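Local coordinates for TetR-family transcriptional regulator (Streptomyces coelicolor, PDB 2G7L), which probably binds operator DNA as a dimer and regulates transcription, as TetR-family repressors do, with a C-terminal domain that in relatives senses a small ligand, at residues W89-L97 / R211-N219; V25-R33 / L66-L74. All blocks are in the same frame, centred on the assembly; numbering follows the deposited sequence.

The two contacts lie on opposite sides of the chain's centre, about 28 Å apart between their centres, and do not touch. Contact 2 lies in the N-terminal DNA-binding part, contact 1 in the TetR-like C-terminal part. They share no helix, although helix 63-74 of contact 2 is followed in the chain by helix 89-106 of contact 1. Contact 2 is a mostly buried, largely apolar crossing of alanine, valine, leucine and selenomethionine side chains, with no hydrogen bond between its segments. Contact 1 is only partly buried. It pairs an apolar side around Phe214 with a row of arginines and one aspartate, and its second helix also meets the second subunit.

Contact 1 (W89-L97 / R211-N219); sequences WREQLRAVL and RWSFDVLVN
Trp89 sets its ring edge against Val218, with CH2 3.9 Å from CG1. Arg90 has CG anti to the backbone N (chi1 -177°) and an extended chain that carries the guanidinium to helix 206-223. Arg90 NH2 meets Asp215 OD1 at 2.7 Å in a nearly straight salt bridge, on its anti side, tilted out of the carboxylate plane. Arg90 NH1 donates to Asn219 OD1 at 3.2 Å, from above the carbonyl plane, while Val218 CG1 covers one face. Leu93 CD1 touches Phe214 CE1 obliquely. Arg94 lays CB over one face of the Phe214 ring, 3.9 Å from its centroid. Its guanidinium lies between Phe214 CD2 on one face and the Arg211 guanidinium, stacked at 14°, on the other. Arg94 NH2 reaches the syn side of Asp215 OD2 at 2.9 Å, tilted out of plane, and Arg94 NH1 donates to Arg211 O at 3.1 Å. Asp215 joins Arg90 and Arg94 in a salt-bridge network and probably offsets part of their charge. Leu97 CD1 lies at the Phe214 ring edge. Asn219 ND2 hydrogen-bonds Thr224 OG1 of the second subunit. Phe214 is a knob in a hole of Arg90, Leu93, Arg94 and Leu97, in the all-helical C-terminal domain of a TetR-family dimer.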
# COMPACT_ATOMS: atom_id res chain seq x y z
N TRP A 89 9.26 23.43 -8.74
CA TRP A 89 9.55 22.10 -8.24
C TRP A 89 8.31 21.26 -7.98
O TRP A 89 8.29 20.06 -8.28
CB TRP A 89 10.44 22.24 -7.01
CG TRP A 89 9.75 22.93 -5.85
CD1 TRP A 89 9.83 24.26 -5.50
CD2 TRP A 89 8.87 22.32 -4.90
NE1 TRP A 89 9.08 24.50 -4.38
CE2 TRP A 89 8.45 23.34 -4.00
CE3 TRP A 89 8.38 21.01 -4.71
CZ2 TRP A 89 7.56 23.09 -2.95
CZ3 TRP A 89 7.50 20.78 -3.68
CH2 TRP A 89 7.10 21.81 -2.81
N ARG A 90 7.26 21.90 -7.48
CA ARG A 90 6.07 21.20 -6.98
C ARG A 90 5.29 20.62 -8.13
O ARG A 90 4.82 19.48 -8.07
CB ARG A 90 5.20 22.15 -6.12
CG ARG A 90 4.01 21.46 -5.52
CD ARG A 90 3.41 22.24 -4.41
NE ARG A 90 2.16 21.64 -3.97
CZ ARG A 90 1.80 21.54 -2.69
NH1 ARG A 90 2.60 22.03 -1.74
NH2 ARG A 90 0.62 20.98 -2.36
N GLU A 91 5.14 21.41 -9.18
CA GLU A 91 4.46 20.94 -10.38
C GLU A 91 5.22 19.81 -11.14
O GLU A 91 4.60 18.86 -11.70
CB GLU A 91 4.25 22.14 -11.31
CG GLU A 91 3.78 21.78 -12.74
CD GLU A 91 4.12 22.89 -13.75
OE1 GLU A 91 5.24 23.48 -13.65
OE2 GLU A 91 3.27 23.16 -14.66
N GLN A 92 6.55 19.93 -11.18
CA GLN A 92 7.40 18.92 -11.82
C GLN A 92 7.46 17.65 -10.96
O GLN A 92 7.40 16.58 -11.50
CB GLN A 92 8.81 19.46 -11.95
CG GLN A 92 9.08 20.46 -13.12
CD GLN A 92 10.48 21.06 -13.00
OE1 GLN A 92 11.42 20.62 -13.69
NE2 GLN A 92 10.63 22.01 -12.09
N LEU A 93 7.60 17.79 -9.64
CA LEU A 93 7.33 16.66 -8.68
C LEU A 93 6.03 15.94 -9.00
O LEU A 93 5.97 14.73 -9.17
CB LEU A 93 7.30 17.15 -7.23
CG LEU A 93 8.05 16.39 -6.12
CD1 LEU A 93 7.32 16.56 -4.86
CD2 LEU A 93 8.36 14.91 -6.36
N ARG A 94 4.95 16.69 -9.09
CA ARG A 94 3.69 16.04 -9.38
C ARG A 94 3.77 15.26 -10.71
O ARG A 94 3.20 14.13 -10.82
CB ARG A 94 2.56 17.07 -9.42
CG ARG A 94 1.17 16.39 -9.48
CD ARG A 94 0.01 17.33 -9.87
NE ARG A 94 -0.29 18.38 -8.86
CZ ARG A 94 -1.18 18.29 -7.87
NH1 ARG A 94 -1.86 17.17 -7.65
NH2 ARG A 94 -1.37 19.33 -7.06
N ALA A 95 4.40 15.86 -11.74
CA ALA A 95 4.56 15.14 -13.03
C ALA A 95 5.38 13.84 -12.91
O ALA A 95 4.95 12.78 -13.41
CB ALA A 95 5.12 16.06 -14.16
N VAL A 96 6.51 13.84 -12.23
CA VAL A 96 7.18 12.55 -12.13
C VAL A 96 6.37 11.49 -11.36
O VAL A 96 6.30 10.34 -11.77
CB VAL A 96 8.74 12.60 -11.85
CG1 VAL A 96 9.28 14.02 -11.92
CG2 VAL A 96 9.19 11.81 -10.63
N LEU A 97 5.69 11.92 -10.31
CA LEU A 97 4.95 10.98 -9.46
C LEU A 97 3.78 10.43 -10.22
O LEU A 97 3.45 9.29 -10.06
CB LEU A 97 4.56 11.62 -8.09
CG LEU A 97 5.79 11.64 -7.17
CD1 LEU A 97 5.59 12.62 -6.04
CD2 LEU A 97 6.08 10.21 -6.64
N ARG A 211 -4.76 13.32 -7.10
CA ARG A 211 -4.43 14.80 -7.15
C ARG A 211 -4.45 15.35 -5.74
O ARG A 211 -3.53 16.03 -5.29
CB ARG A 211 -5.43 15.62 -8.01
CG ARG A 211 -5.11 15.76 -9.52
CD ARG A 211 -5.86 16.93 -10.20
NE ARG A 211 -5.43 18.26 -9.71
CZ ARG A 211 -4.34 18.91 -10.14
NH1 ARG A 211 -3.54 18.37 -11.08
NH2 ARG A 211 -4.03 20.10 -9.63
N TRP A 212 -5.51 14.99 -5.02
CA TRP A 212 -5.63 15.39 -3.61
C TRP A 212 -4.55 14.79 -2.70
O TRP A 212 -3.96 15.51 -1.93
CB TRP A 212 -7.05 15.03 -3.07
CG TRP A 212 -7.30 15.62 -1.72
CD1 TRP A 212 -7.45 16.94 -1.43
CD2 TRP A 212 -7.39 14.91 -0.47
NE1 TRP A 212 -7.63 17.11 -0.09
CE2 TRP A 212 -7.62 15.90 0.53
CE3 TRP A 212 -7.30 13.55 -0.09
CZ2 TRP A 212 -7.76 15.58 1.89
CZ3 TRP A 212 -7.40 13.23 1.25
CH2 TRP A 212 -7.67 14.25 2.23
N SER A 213 -4.25 13.48 -2.71
CA SER A 213 -3.25 13.10 -1.68
C SER A 213 -1.81 13.59 -1.94
O SER A 213 -0.96 13.73 -1.01
CB SER A 213 -3.28 11.61 -1.41
OG SER A 213 -2.85 10.92 -2.52
N PHE A 214 -1.50 13.84 -3.20
CA PHE A 214 -0.23 14.51 -3.50
C PHE A 214 -0.08 15.83 -2.71
O PHE A 214 0.88 16.06 -1.94
CB PHE A 214 -0.09 14.75 -5.03
CG PHE A 214 1.12 15.60 -5.38
CD1 PHE A 214 2.37 15.02 -5.53
CD2 PHE A 214 1.02 16.99 -5.47
CE1 PHE A 214 3.51 15.84 -5.80
CE2 PHE A 214 2.16 17.80 -5.74
CZ PHE A 214 3.38 17.21 -5.91
N ASP A 215 -1.07 16.70 -2.88
CA ASP A 215 -1.14 17.97 -2.06
C ASP A 215 -1.19 17.73 -0.58
O ASP A 215 -0.46 18.33 0.17
CB ASP A 215 -2.36 18.79 -2.52
CG ASP A 215 -2.15 19.37 -3.90
OD1 ASP A 215 -1.00 19.82 -4.11
OD2 ASP A 215 -3.09 19.41 -4.74
N VAL A 216 -2.00 16.77 -0.14
CA VAL A 216 -2.05 16.47 1.29
C VAL A 216 -0.68 16.11 1.78
O VAL A 216 -0.21 16.55 2.86
CB VAL A 216 -3.05 15.24 1.56
CG1 VAL A 216 -2.95 14.74 2.94
CG2 VAL A 216 -4.42 15.61 1.21
N LEU A 217 -0.01 15.25 1.00
CA LEU A 217 1.28 14.75 1.46
C LEU A 217 2.32 15.83 1.39
O LEU A 217 3.11 16.01 2.33
CB LEU A 217 1.69 13.53 0.58
CG LEU A 217 1.00 12.24 1.09
CD1 LEU A 217 1.07 11.23 0.02
CD2 LEU A 217 1.80 11.73 2.33
N VAL A 218 2.37 16.55 0.28
CA VAL A 218 3.42 17.67 0.18
C VAL A 218 3.26 18.73 1.28
O VAL A 218 4.21 19.07 2.08
CB VAL A 218 3.42 18.26 -1.28
CG1 VAL A 218 4.40 19.38 -1.38
CG2 VAL A 218 3.89 17.13 -2.26
N ASN A 219 2.02 19.15 1.45
CA ASN A 219 1.67 20.08 2.56
C ASN A 219 2.06 19.51 3.89
O ASN A 219 2.73 20.14 4.70
CB ASN A 219 0.19 20.36 2.52
CG ASN A 219 -0.14 21.27 1.42
OD1 ASN A 219 0.77 21.90 0.88
ND2 ASN A 219 -1.43 21.34 1.02

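Contact 2 (V25-R33 / L66-L74); sequences VDTAVALMR and LHAAVLDAL
Val70 fits its two methyl branches against different residues of helix 21-35. Val70 CG2 packs on Ala28 CB at 3.6 Å, and CG1 lies 3.9 Å from the selenium of Met32, a selenomethionine here. With CG1 anti to the backbone N (chi1 172°), CG2 lies beside the N and faces Ala28, while CG1 faces the selenium. The CA atoms of Val29 and Val70 are 5.9 Å apart, the nearest such pair. The segment axes cross at 82° and come within 9.3 Å; the small Ala28, Ala69 and Ala73 are consistent with this. Ala28 CB touches Leu66 CD1. Val25 rests CB on Ala69 CB at 4.0 Å. Val29 CG2 meets Ala73 CB at 3.8 Å. Met32 CE and Leu74 CD2 meet tip to tip, 3.8 Å apart. Arg33 runs past Leu74 in the opposite direction. No hydrogen bond joins the segments. Helix 21-35 is the first helix of the TetR-type DNA-binding domain. It packs here on helix 63-74, which links the helix-turn-helix region (helices 42-48 and 53-56) to the C-terminal domain. Leu66 touches Leu45 of helix 42-48. Leu71, pointing away from helix 21-35, touches Leu110 of helix 108-116 and Val103 of helix 89-106. Leu74 touches both as well.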
# COMPACT_ATOMS: atom_id res chain seq x y z
N VAL A 25 16.80 -10.82 -16.09
CA VAL A 25 15.69 -9.85 -16.02
C VAL A 25 15.17 -9.48 -17.38
O VAL A 25 13.95 -9.32 -17.56
CB VAL A 25 15.81 -8.67 -14.88
CG1 VAL A 25 17.09 -8.69 -14.08
CG2 VAL A 25 15.38 -7.28 -15.34
N ASP A 26 16.07 -9.43 -18.38
CA ASP A 26 15.64 -9.11 -19.77
C ASP A 26 14.70 -10.20 -20.23
O ASP A 26 13.74 -9.93 -20.95
CB ASP A 26 16.84 -8.92 -20.77
CG ASP A 26 17.69 -7.61 -20.51
OD1 ASP A 26 17.27 -6.76 -19.64
OD2 ASP A 26 18.76 -7.41 -21.20
N THR A 27 15.00 -11.45 -19.83
CA THR A 27 14.15 -12.62 -20.12
C THR A 27 12.78 -12.55 -19.40
O THR A 27 11.72 -12.79 -20.03
CB THR A 27 14.89 -13.93 -19.70
OG1 THR A 27 16.15 -13.99 -20.37
CG2 THR A 27 14.12 -15.16 -20.11
N ALA A 28 12.80 -12.23 -18.10
CA ALA A 28 11.57 -11.98 -17.33
C ALA A 28 10.71 -10.95 -18.03
O ALA A 28 9.51 -11.13 -18.11
CB ALA A 28 11.89 -11.52 -15.91
N VAL A 29 11.32 -9.87 -18.53
CA VAL A 29 10.57 -8.80 -19.16
C VAL A 29 9.89 -9.33 -20.41
O VAL A 29 8.70 -9.05 -20.64
CB VAL A 29 11.48 -7.59 -19.53
CG1 VAL A 29 10.69 -6.57 -20.42
CG2 VAL A 29 12.00 -6.85 -18.27
N ALA A 30 10.67 -10.03 -21.25
CA ALA A 30 10.15 -10.62 -22.48
C ALA A 30 9.07 -11.63 -22.18
O ALA A 30 8.05 -11.62 -22.82
CB ALA A 30 11.34 -11.30 -23.32
N LEU A 31 9.29 -12.50 -21.20
CA LEU A 31 8.23 -13.44 -20.75
C LEU A 31 6.89 -12.76 -20.33
O LEU A 31 5.81 -13.25 -20.71
CB LEU A 31 8.75 -14.30 -19.61
CG LEU A 31 7.98 -15.55 -19.28
CD1 LEU A 31 7.72 -16.38 -20.54
CD2 LEU A 31 8.84 -16.29 -18.28
N MSE A 32 6.97 -11.62 -19.63
CA MSE A 32 5.78 -10.87 -19.23
C MSE A 32 4.97 -10.32 -20.42
O MSE A 32 3.76 -10.48 -20.47
CB MSE A 32 6.14 -9.73 -18.30
CG MSE A 32 5.04 -8.62 -18.24
SE MSE A 32 5.65 -7.17 -17.19
CE MSE A 32 5.91 -6.03 -18.79
N ARG A 33 5.64 -9.63 -21.33
CA ARG A 33 5.05 -9.11 -22.55
C ARG A 33 4.39 -10.18 -23.46
O ARG A 33 3.41 -9.89 -24.15
CB ARG A 33 6.16 -8.43 -23.36
CG ARG A 33 6.98 -7.49 -22.56
CD ARG A 33 6.63 -6.13 -22.97
NE ARG A 33 7.57 -5.13 -22.50
CZ ARG A 33 7.23 -4.05 -21.79
NH1 ARG A 33 5.93 -3.85 -21.43
NH2 ARG A 33 8.19 -3.17 -21.44
N LEU A 66 12.24 -10.45 -8.09
CA LEU A 66 12.11 -10.64 -9.54
C LEU A 66 11.08 -9.65 -10.11
O LEU A 66 11.32 -9.00 -11.15
CB LEU A 66 11.68 -12.10 -9.86
CG LEU A 66 11.32 -12.45 -11.32
CD1 LEU A 66 12.63 -12.38 -12.20
CD2 LEU A 66 10.63 -13.86 -11.44
N HIS A 67 9.91 -9.53 -9.44
CA HIS A 67 8.93 -8.50 -9.89
C HIS A 67 9.54 -7.11 -9.76
O HIS A 67 9.36 -6.29 -10.64
CB HIS A 67 7.59 -8.57 -9.16
CG HIS A 67 6.80 -9.80 -9.47
ND1 HIS A 67 5.64 -10.13 -8.81
CD2 HIS A 67 7.02 -10.81 -10.36
CE1 HIS A 67 5.17 -11.27 -9.28
NE2 HIS A 67 6.00 -11.71 -10.21
N ALA A 68 10.28 -6.88 -8.68
CA ALA A 68 10.94 -5.57 -8.46
C ALA A 68 11.93 -5.20 -9.62
O ALA A 68 11.90 -4.05 -10.13
CB ALA A 68 11.64 -5.53 -7.15
N ALA A 69 12.80 -6.13 -9.99
CA ALA A 69 13.69 -6.03 -11.19
C ALA A 69 12.91 -5.75 -12.47
O ALA A 69 13.27 -4.91 -13.26
CB ALA A 69 14.48 -7.33 -11.33
N VAL A 70 11.80 -6.46 -12.68
CA VAL A 70 10.98 -6.17 -13.85
C VAL A 70 10.36 -4.78 -13.74
O VAL A 70 10.18 -4.07 -14.75
CB VAL A 70 9.86 -7.21 -14.01
CG1 VAL A 70 8.91 -6.81 -15.10
CG2 VAL A 70 10.49 -8.64 -14.29
N LEU A 71 9.95 -4.41 -12.53
CA LEU A 71 9.40 -3.04 -12.37
C LEU A 71 10.49 -2.06 -12.63
O LEU A 71 10.26 -1.06 -13.35
CB LEU A 71 8.77 -2.79 -10.97
CG LEU A 71 8.19 -1.39 -10.75
CD1 LEU A 71 7.15 -1.10 -11.81
CD2 LEU A 71 7.61 -1.32 -9.32
N ASP A 72 11.67 -2.30 -12.08
CA ASP A 72 12.78 -1.39 -12.36
C ASP A 72 13.01 -1.14 -13.86
O ASP A 72 13.04 -0.00 -14.33
CB ASP A 72 14.06 -1.80 -11.66
CG ASP A 72 15.09 -0.67 -11.66
OD1 ASP A 72 15.62 -0.38 -12.75
OD2 ASP A 72 15.43 -0.09 -10.60
N ALA A 73 13.09 -2.22 -14.62
CA ALA A 73 13.20 -2.14 -16.07
C ALA A 73 12.16 -1.17 -16.64
O ALA A 73 12.50 -0.28 -17.42
CB ALA A 73 13.02 -3.56 -16.69
N LEU A 74 10.90 -1.35 -16.24
CA LEU A 74 9.75 -0.59 -16.82
C LEU A 74 9.77 0.91 -16.46
O LEU A 74 9.14 1.74 -17.13
CB LEU A 74 8.42 -1.24 -16.39
CG LEU A 74 8.14 -2.64 -16.95
CD1 LEU A 74 7.28 -3.44 -16.03
CD2 LEU A 74 7.44 -2.56 -18.32